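PDB 5JUH: antifreeze protein from Marinomonas primoryensis, which forms the C-terminal domain of a giant RTX adhesin that binds its Antarctic bacterium to diatoms and ice. Local coordinates for residues A[68-82]-A[86-100]. Residues are numbered along the deposited sequence; the frame is centred on the assembly and turned at random. Where two conformers were deposited one is given.
Sequences LIGGQGDDVLFGGDD and DTLTGLEGSDIFILN. With CA (calcium ion), chain H; CA (calcium ion), chain D; CA (calcium ion), chain G; CA (calcium ion), chain E.
Asp75 and Asp95 both set CG opposite the carbonyl carbon, beside the backbone N (chi1 -54° and -58°), which lays their carboxylates side by side, planes 6° apart, with oxygens directed at one calcium ion. Asp75 OD2 binds it at 2.4 Å and Asp95 OD1 at the same distance; the carbonyl oxygens of Gly71, Gly73, Gly90 and Glu92 bind it too, and Asp95 OD2 adds a longer bond of 2.8 Å. Aspartate suits both places because its short, anionic side chain brings oxygens to the ion and balances its charge; the cation probably offsets the repulsion between Asp75 OD2 and Asp95 OD1, 3.0 Å apart. Asp95 OD1 also takes the N-H of Asp75 on its anti lone pair, while its OD2 is shared with a second calcium, bound also by Leu91 O, Gly93 O and Asp119. Gly93 can adopt its positive phi, and having no side chain it can pass close to Gly73 O. Nearby, Asp74 OD1 receives a nearly straight bond from Ser94 N (2.8 Å). These turns belong to the parallel beta-roll of RTX proteins: two successive coils stack in register, with glycine-rich, aspartate-bearing turns that link short strands and hold calcium between adjacent coils. Strand 68-69 lies parallel to 87-89, and 76-78 to 96-98, each pair laced by backbone hydrogen bonds. Between the two layers the filling is apolar. Leu68 CD2 meets Leu88 CD2 at 3.5 Å, the chains pointing the same way, and Leu77 CD2 approaches Phe97 CE1 obliquely at 3.7 Å. On the other face of strand 76-78, Val76 CG1 touches Ile98 CD1, and the Phe78 ring presents its edge to Ile98 O. At the opposite turn, Asp82 OD2 and Asp86 OD2 each bridge two further calcium ions; Gly79 O joins one, Asp109 and Leu84 O the other.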
ATOM      1  N   LEU A  68       0.409   4.493  16.065  0.50 32.43           N
ATOM      2  CA  LEU A  68      -0.947   3.893  15.911  0.50 25.58           C
ATOM      3  C   LEU A  68      -0.848   2.386  15.648  0.50 25.81           C
ATOM      4  O   LEU A  68      -0.259   1.957  14.632  0.50 26.88           O
ATOM      5  CB  LEU A  68      -1.683   4.554  14.735  0.50 27.98           C
ATOM      6  CG  LEU A  68      -1.893   6.078  14.790  0.50 24.38           C
ATOM      7  CD1 LEU A  68      -0.855   6.856  15.488  0.50 33.62           C
ATOM      8  CD2 LEU A  68      -1.967   6.802  13.490  0.50 20.32           C
ATOM      9  N   ILE A  69      -1.311   1.634  16.619  1.00 29.78           N
ATOM     10  CA  ILE A  69      -1.033   0.258  16.738  1.00 21.86           C
ATOM     11  C   ILE A  69      -2.370  -0.441  16.704  1.00 21.79           C
ATOM     12  O   ILE A  69      -3.268  -0.083  17.414  1.00 25.89           O
ATOM     13  CB  ILE A  69      -0.162  -0.107  18.018  1.00 24.57           C
ATOM     14  CG1 ILE A  69       1.096   0.789  18.019  1.00 35.47           C
ATOM     15  CG2 ILE A  69       0.293  -1.548  18.001  1.00 28.37           C
ATOM     16  CD1 ILE A  69       2.058   0.580  19.280  1.00 37.60           C
ATOM     17  N   GLY A  70      -2.446  -1.531  15.873  1.00 17.89           N
ATOM     18  CA  GLY A  70      -3.606  -2.383  15.876  1.00 15.76           C
ATOM     19  C   GLY A  70      -3.507  -3.467  16.933  1.00 15.95           C
ATOM     20  O   GLY A  70      -2.718  -3.309  17.906  1.00 20.17           O
ATOM     21  N   GLY A  71      -4.322  -4.507  16.783  1.00 13.69           N
ATOM     22  CA  GLY A  71      -4.249  -5.661  17.609  1.00 14.84           C
ATOM     23  C   GLY A  71      -4.161  -6.888  16.804  1.00 14.78           C
ATOM     24  O   GLY A  71      -3.775  -6.859  15.641  1.00 14.63           O
ATOM     25  N   GLN A  72      -4.454  -8.073  17.412  1.00 16.06           N
ATOM     26  CA  GLN A  72      -4.209  -9.321  16.773  1.00 18.30           C
ATOM     27  C   GLN A  72      -5.256  -9.613  15.666  1.00 17.08           C
ATOM     28  O   GLN A  72      -5.045 -10.540  14.897  1.00 22.17           O
ATOM     29  CB  GLN A  72      -4.118 -10.427  17.816  1.00 24.15           C
ATOM     30  CG  GLN A  72      -5.448 -10.716  18.393  1.00 40.88           C
ATOM     31  CD  GLN A  72      -6.081 -12.036  17.886  1.00 65.43           C
ATOM     32  OE1 GLN A  72      -5.419 -13.115  17.974  1.00108.84           O
ATOM     33  NE2 GLN A  72      -7.391 -11.996  17.451  1.00 70.41           N
ATOM     34  N   GLY A  73      -6.339  -8.824  15.559  1.00 15.68           N
ATOM     35  CA  GLY A  73      -7.309  -8.998  14.485  1.00 15.79           C
ATOM     36  C   GLY A  73      -7.024  -8.134  13.288  1.00 13.93           C
ATOM     37  O   GLY A  73      -5.936  -7.537  13.130  1.00 15.21           O
ATOM     38  N   ASP A  74      -8.019  -8.104  12.435  1.00 13.45           N
ATOM     39  CA  ASP A  74      -7.943  -7.439  11.118  1.00 11.89           C
ATOM     40  C   ASP A  74      -8.369  -5.991  11.246  1.00 15.52           C
ATOM     41  O   ASP A  74      -9.590  -5.749  11.436  1.00 16.09           O
ATOM     42  CB  ASP A  74      -8.820  -8.161  10.042  1.00 13.93           C
ATOM     43  CG  ASP A  74      -8.493  -9.716   9.958  1.00 17.10           C
ATOM     44  OD1 ASP A  74      -7.351 -10.101  10.116  1.00 19.51           O
ATOM     45  OD2 ASP A  74      -9.451 -10.494   9.824  1.00 19.71           O
ATOM     46  N   ASP A  75      -7.400  -5.096  11.278  1.00 12.05           N
ATOM     47  CA  ASP A  75      -7.614  -3.695  11.610  1.00 12.00           C
ATOM     48  C   ASP A  75      -7.540  -2.789  10.387  1.00 11.43           C
ATOM     49  O   ASP A  75      -7.132  -3.219   9.278  1.00 13.12           O
ATOM     50  CB  ASP A  75      -6.505  -3.230  12.569  1.00 12.40           C
ATOM     51  CG  ASP A  75      -6.393  -4.127  13.830  1.00 16.71           C
ATOM     52  OD1 ASP A  75      -7.393  -4.377  14.474  1.00 18.12           O
ATOM     53  OD2 ASP A  75      -5.273  -4.627  14.104  1.00 13.59           O
ATOM     54  N   VAL A  76      -7.983  -1.543  10.598  1.00 12.52           N
ATOM     55  CA  VAL A  76      -7.843  -0.547   9.529  1.00 13.84           C
ATOM     56  C   VAL A  76      -7.149   0.606  10.279  1.00 13.24           C
ATOM     57  O   VAL A  76      -7.643   1.185  11.225  1.00 14.88           O
ATOM     58  CB  VAL A  76      -9.221  -0.098   8.969  1.00 14.06           C
ATOM     59  CG1 VAL A  76      -9.031   0.969   7.959  1.00 15.27           C
ATOM     60  CG2 VAL A  76     -10.008  -1.297   8.426  1.00 14.69           C
ATOM     61  N   LEU A  77      -5.957   0.977   9.810  1.00 12.59           N
ATOM     62  CA  LEU A  77      -5.068   1.925  10.470  0.50 13.14           C
ATOM     63  C   LEU A  77      -4.892   3.143   9.533  1.00 13.15           C
ATOM     64  O   LEU A  77      -4.690   3.021   8.323  1.00 14.33           O
ATOM     65  CB  LEU A  77      -3.761   1.289  10.744  0.50 15.63           C
ATOM     66  CG  LEU A  77      -3.564   0.649  12.125  0.50 18.69           C
ATOM     67  CD1 LEU A  77      -4.703   0.267  12.983  0.50 14.97           C
ATOM     68  CD2 LEU A  77      -2.521  -0.458  12.052  0.50 20.37           C
ATOM     69  N   PHE A  78      -4.946   4.336  10.122  1.00 13.10           N
ATOM     70  CA  PHE A  78      -4.861   5.563   9.340  1.00 14.38           C
ATOM     71  C   PHE A  78      -4.323   6.676  10.213  1.00 13.88           C
ATOM     72  O   PHE A  78      -4.855   6.940  11.274  1.00 15.72           O
ATOM     73  CB  PHE A  78      -6.281   5.947   8.841  1.00 13.43           C
ATOM     74  CG  PHE A  78      -6.338   7.206   8.054  1.00 14.42           C
ATOM     75  CD1 PHE A  78      -5.460   7.470   7.002  1.00 18.05           C
ATOM     76  CD2 PHE A  78      -7.365   8.125   8.300  1.00 20.24           C
ATOM     77  CE1 PHE A  78      -5.620   8.623   6.205  1.00 17.99           C
ATOM     78  CE2 PHE A  78      -7.522   9.266   7.501  1.00 21.47           C
ATOM     79  CZ  PHE A  78      -6.651   9.518   6.477  1.00 21.67           C
ATOM     80  N   GLY A  79      -3.303   7.347   9.710  1.00 12.91           N
ATOM     81  CA  GLY A  79      -2.666   8.448  10.540  1.00 14.60           C
ATOM     82  C   GLY A  79      -3.334   9.824  10.328  1.00 15.57           C
ATOM     83  O   GLY A  79      -2.905  10.782  10.907  1.00 16.29           O
ATOM     84  N   GLY A  80      -4.283   9.891   9.398  1.00 14.54           N
ATOM     85  CA  GLY A  80      -4.852  11.173   8.954  1.00 16.74           C
ATOM     86  C   GLY A  80      -4.427  11.719   7.656  1.00 20.70           C
ATOM     87  O   GLY A  80      -3.352  11.415   7.187  1.00 16.39           O
ATOM     88  N   ASP A  81      -5.263  12.595   7.073  1.00 19.29           N
ATOM     89  CA  ASP A  81      -4.807  13.346   5.896  1.00 18.49           C
ATOM     90  C   ASP A  81      -4.110  14.597   6.528  1.00 20.85           C
ATOM     91  O   ASP A  81      -4.698  15.676   6.618  1.00 22.18           O
ATOM     92  CB  ASP A  81      -5.907  13.746   4.972  1.00 18.91           C
ATOM     93  CG  ASP A  81      -6.507  12.641   4.212  1.00 19.74           C
ATOM     94  OD1 ASP A  81      -5.834  11.640   3.873  1.00 22.89           O
ATOM     95  OD2 ASP A  81      -7.791  12.713   3.942  1.00 27.15           O
ATOM     96  N   ASP A  82      -2.829  14.457   6.946  1.00 18.93           N
ATOM     97  CA  ASP A  82      -2.117  15.347   7.919  1.00 16.21           C
ATOM     98  C   ASP A  82      -0.821  15.829   7.244  1.00 16.49           C
ATOM     99  O   ASP A  82      -0.653  15.619   6.068  1.00 19.05           O
ATOM    100  CB  ASP A  82      -1.878  14.680   9.289  1.00 16.92           C
ATOM    101  CG  ASP A  82      -0.916  13.422   9.203  1.00 14.81           C
ATOM    102  OD1 ASP A  82      -0.439  13.227   8.074  1.00 16.06           O
ATOM    103  OD2 ASP A  82      -0.725  12.821  10.300  1.00 16.62           O
ATOM    104  N   ASP A  86       3.459   9.592  10.971  1.00 14.43           N
ATOM    105  CA  ASP A  86       2.916   8.647  11.959  1.00 13.44           C
ATOM    106  C   ASP A  86       3.600   7.307  11.795  1.00 13.32           C
ATOM    107  O   ASP A  86       3.989   6.984  10.677  1.00 14.00           O
ATOM    108  CB  ASP A  86       1.411   8.440  11.763  1.00 15.34           C
ATOM    109  CG  ASP A  86       0.558   9.673  11.938  1.00 15.57           C
ATOM    110  OD1 ASP A  86       0.130   9.934  13.038  1.00 19.63           O
ATOM    111  OD2 ASP A  86       0.296  10.343  10.970  1.00 14.33           O
ATOM    112  N   THR A  87       3.734   6.600  12.901  1.00 12.59           N
ATOM    113  CA  THR A  87       4.267   5.221  12.823  1.00 13.40           C
ATOM    114  C   THR A  87       3.055   4.294  12.997  1.00 14.41           C
ATOM    115  O   THR A  87       2.378   4.348  13.986  1.00 17.49           O
ATOM    116  CB  THR A  87       5.330   5.071  13.959  1.00 17.43           C
ATOM    117  OG1 THR A  87       6.315   6.057  13.686  1.00 21.96           O
ATOM    118  CG2 THR A  87       5.899   3.766  13.953  1.00 21.68           C
ATOM    119  N   LEU A  88       2.856   3.432  12.058  1.00 13.30           N
ATOM    120  CA  LEU A  88       1.680   2.574  11.971  1.00 13.60           C
ATOM    121  C   LEU A  88       2.178   1.144  12.129  1.00 11.77           C
ATOM    122  O   LEU A  88       3.108   0.736  11.417  1.00 13.19           O
ATOM    123  CB  LEU A  88       0.950   2.667  10.581  1.00 13.73           C
ATOM    124  CG  LEU A  88       0.602   4.136  10.163  1.00 15.92           C
ATOM    125  CD1 LEU A  88      -0.098   4.013   8.775  1.00 18.83           C
ATOM    126  CD2 LEU A  88      -0.343   4.736  11.129  1.00 18.99           C
ATOM    127  N   THR A  89       1.572   0.380  13.004  1.00 12.54           N
ATOM    128  CA  THR A  89       1.916  -1.026  13.198  1.00 10.92           C
ATOM    129  C   THR A  89       0.628  -1.882  13.247  1.00 14.35           C
ATOM    130  O   THR A  89      -0.233  -1.634  14.099  1.00 14.59           O
ATOM    131  CB  THR A  89       2.684  -1.189  14.565  1.00 12.86           C
ATOM    132  OG1 THR A  89       3.851  -0.342  14.517  1.00 15.68           O
ATOM    133  CG2 THR A  89       3.112  -2.588  14.815  1.00 16.10           C
ATOM    134  N   GLY A  90       0.524  -2.899  12.396  1.00 12.41           N
ATOM    135  CA  GLY A  90      -0.720  -3.652  12.338  1.00 13.27           C
ATOM    136  C   GLY A  90      -0.819  -4.821  13.333  1.00 12.34           C
ATOM    137  O   GLY A  90      -1.912  -5.221  13.716  1.00 12.83           O
ATOM    138  N   LEU A  91       0.350  -5.349  13.696  1.00 14.40           N
ATOM    139  CA  LEU A  91       0.415  -6.556  14.489  1.00 14.24           C
ATOM    140  C   LEU A  91      -0.202  -7.714  13.687  1.00 14.06           C
ATOM    141  O   LEU A  91      -0.238  -7.675  12.449  1.00 14.21           O
ATOM    142  CB  LEU A  91      -0.046  -6.356  15.924  1.00 16.75           C
ATOM    143  CG  LEU A  91       0.740  -5.314  16.728  1.00 18.82           C
ATOM    144  CD1 LEU A  91       0.197  -5.237  18.159  1.00 20.51           C
ATOM    145  CD2 LEU A  91       2.240  -5.542  16.719  1.00 18.46           C
ATOM    146  N   GLU A  92      -0.623  -8.785  14.396  1.00 14.50           N
ATOM    147  CA  GLU A  92      -1.167  -9.878  13.735  1.00 14.80           C
ATOM    148  C   GLU A  92      -2.473  -9.535  13.024  1.00 13.69           C
ATOM    149  O   GLU A  92      -3.026  -8.473  13.171  1.00 13.93           O
ATOM    150  CB  GLU A  92      -1.252 -11.104  14.663  1.00 16.91           C
ATOM    151  CG  GLU A  92      -0.010 -12.025  14.537  1.00 20.07           C
ATOM    152  CD  GLU A  92       0.069 -12.646  13.076  1.00 26.41           C
ATOM    153  OE1 GLU A  92      -0.913 -12.620  12.144  1.00 24.39           O
ATOM    154  OE2 GLU A  92       1.120 -13.087  12.757  1.00 24.35           O
ATOM    155  N   GLY A  93      -2.926 -10.464  12.224  1.00 13.19           N
ATOM    156  CA  GLY A  93      -4.057 -10.258  11.412  1.00 14.55           C
ATOM    157  C   GLY A  93      -3.735  -9.506  10.143  1.00 11.59           C
ATOM    158  O   GLY A  93      -2.630  -9.049   9.928  1.00 12.52           O
ATOM    159  N   SER A  94      -4.754  -9.374   9.287  1.00 12.59           N
ATOM    160  CA  SER A  94      -4.560  -8.838   7.969  1.00 11.17           C
ATOM    161  C   SER A  94      -5.074  -7.384   8.037  1.00 14.04           C
ATOM    162  O   SER A  94      -6.295  -7.175   8.185  1.00 13.20           O
ATOM    163  CB  SER A  94      -5.408  -9.574   6.964  1.00 12.79           C
ATOM    164  OG  SER A  94      -4.878 -10.911   6.798  1.00 12.95           O
ATOM    165  N   ASP A  95      -4.163  -6.431   8.050  1.00 10.73           N
ATOM    166  CA  ASP A  95      -4.477  -5.037   8.374  1.00 11.81           C
ATOM    167  C   ASP A  95      -4.427  -4.229   7.121  1.00 10.84           C
ATOM    168  O   ASP A  95      -3.535  -4.391   6.269  1.00 12.27           O
ATOM    169  CB  ASP A  95      -3.451  -4.543   9.420  1.00 11.27           C
ATOM    170  CG  ASP A  95      -3.474  -5.391  10.656  1.00 13.62           C
ATOM    171  OD1 ASP A  95      -4.536  -5.500  11.282  1.00 12.31           O
ATOM    172  OD2 ASP A  95      -2.476  -6.030  10.945  1.00 12.73           O
ATOM    173  N   ILE A  96      -5.324  -3.240   7.053  1.00 10.27           N
ATOM    174  CA  ILE A  96      -5.298  -2.279   5.939  1.00 10.53           C
ATOM    175  C   ILE A  96      -4.651  -0.990   6.495  1.00 11.68           C
ATOM    176  O   ILE A  96      -5.082  -0.447   7.505  1.00 11.40           O
ATOM    177  CB  ILE A  96      -6.718  -1.942   5.447  1.00 10.75           C
ATOM    178  CG1 ILE A  96      -7.355  -3.184   4.861  1.00 11.95           C
ATOM    179  CG2 ILE A  96      -6.693  -0.762   4.488  1.00 11.48           C
ATOM    180  CD1 ILE A  96      -8.839  -3.079   4.646  1.00 14.23           C
ATOM    181  N   PHE A  97      -3.632  -0.539   5.811  1.00 10.01           N
ATOM    182  CA  PHE A  97      -3.033   0.738   6.105  1.00 10.62           C
ATOM    183  C   PHE A  97      -3.486   1.734   5.084  1.00 11.52           C
ATOM    184  O   PHE A  97      -3.240   1.584   3.892  1.00 11.18           O
ATOM    185  CB  PHE A  97      -1.458   0.657   6.092  1.00 11.46           C
ATOM    186  CG  PHE A  97      -0.932  -0.381   7.064  1.00 11.69           C
ATOM    187  CD1 PHE A  97      -0.600  -0.042   8.349  1.00 12.84           C
ATOM    188  CD2 PHE A  97      -0.692  -1.714   6.687  1.00 12.89           C
ATOM    189  CE1 PHE A  97      -0.114  -0.961   9.255  1.00 11.91           C
ATOM    190  CE2 PHE A  97      -0.223  -2.645   7.585  1.00 11.57           C
ATOM    191  CZ  PHE A  97       0.109  -2.263   8.833  1.00 10.92           C
ATOM    192  N   ILE A  98      -4.251   2.729   5.552  1.00 10.33           N
ATOM    193  CA  ILE A  98      -4.679   3.809   4.649  1.00 10.89           C
ATOM    194  C   ILE A  98      -3.683   4.906   4.584  1.00 12.07           C
ATOM    195  O   ILE A  98      -3.265   5.375   5.631  1.00 14.46           O
ATOM    196  CB  ILE A  98      -6.072   4.379   5.126  1.00 12.55           C
ATOM    197  CG1 ILE A  98      -7.136   3.274   5.218  1.00 14.35           C
ATOM    198  CG2 ILE A  98      -6.525   5.466   4.168  1.00 12.23           C
ATOM    199  CD1 ILE A  98      -8.474   3.753   5.811  1.00 15.20           C
ATOM    200  N   LEU A  99      -3.235   5.267   3.405  1.00 11.50           N
ATOM    201  CA  LEU A  99      -2.168   6.237   3.273  1.00 11.88           C
ATOM    202  C   LEU A  99      -2.705   7.494   2.553  1.00 13.98           C
ATOM    203  O   LEU A  99      -3.430   7.440   1.606  1.00 16.03           O
ATOM    204  CB  LEU A  99      -0.998   5.639   2.432  1.00 11.43           C
ATOM    205  CG  LEU A  99      -0.341   4.503   3.257  1.00 12.89           C
ATOM    206  CD1 LEU A  99       0.683   3.890   2.324  1.00 14.53           C
ATOM    207  CD2 LEU A  99       0.410   5.025   4.450  1.00 16.70           C
ATOM    208  N   ASN A 100      -2.235   8.599   3.040  1.00 13.30           N
ATOM    209  CA  ASN A 100      -2.485   9.942   2.514  1.00 12.03           C
ATOM    210  C   ASN A 100      -1.408  10.339   1.563  1.00 13.40           C
ATOM    211  O   ASN A 100      -0.205  10.099   1.769  1.00 16.16           O
ATOM    212  CB  ASN A 100      -2.669  10.926   3.690  1.00 16.24           C
ATOM    213  CG  ASN A 100      -1.460  11.034   4.564  1.00 16.87           C
ATOM    214  OD1 ASN A 100      -0.923  12.220   4.828  1.00 27.70           O
ATOM    215  ND2 ASN A 100      -0.995   9.901   5.045  1.00 15.90           N
TER
HETATM  216 CA    CA H 207      -3.897  -6.401  13.367  1.00 12.92          CA
HETATM  217 CA    CA D 203      -1.293  11.805  12.189  1.00 14.58          CA
HETATM  218 CA    CA G 206      -0.879  -7.504  10.221  1.00 12.97          CA
HETATM  219 CA    CA E 204       0.733  11.208   8.811  1.00 12.72          CA
HETATM  220  O   HOH W   1      -8.363  -5.537   7.583  1.00 12.59           O
HETATM  221  O   HOH W   2      -1.849   6.823   7.410  1.00 18.57           O
HETATM  222  O   HOH W   3      -1.187  10.066   8.075  1.00 14.78           O
HETATM  223  O   HOH W   4      -1.884  14.556   3.722  1.00 23.71           O
HETATM  224  O   HOH W   5       1.637  11.502   6.545  1.00 15.24           O
HETATM  225  O   HOH W   6      -2.555  10.852  13.950  1.00 25.57           O
HETATM  226  O   HOH W   7       0.118  13.134  13.544  1.00 20.25           O
HETATM  227  O   HOH W   8      -2.698  13.631  12.500  1.00 20.14           O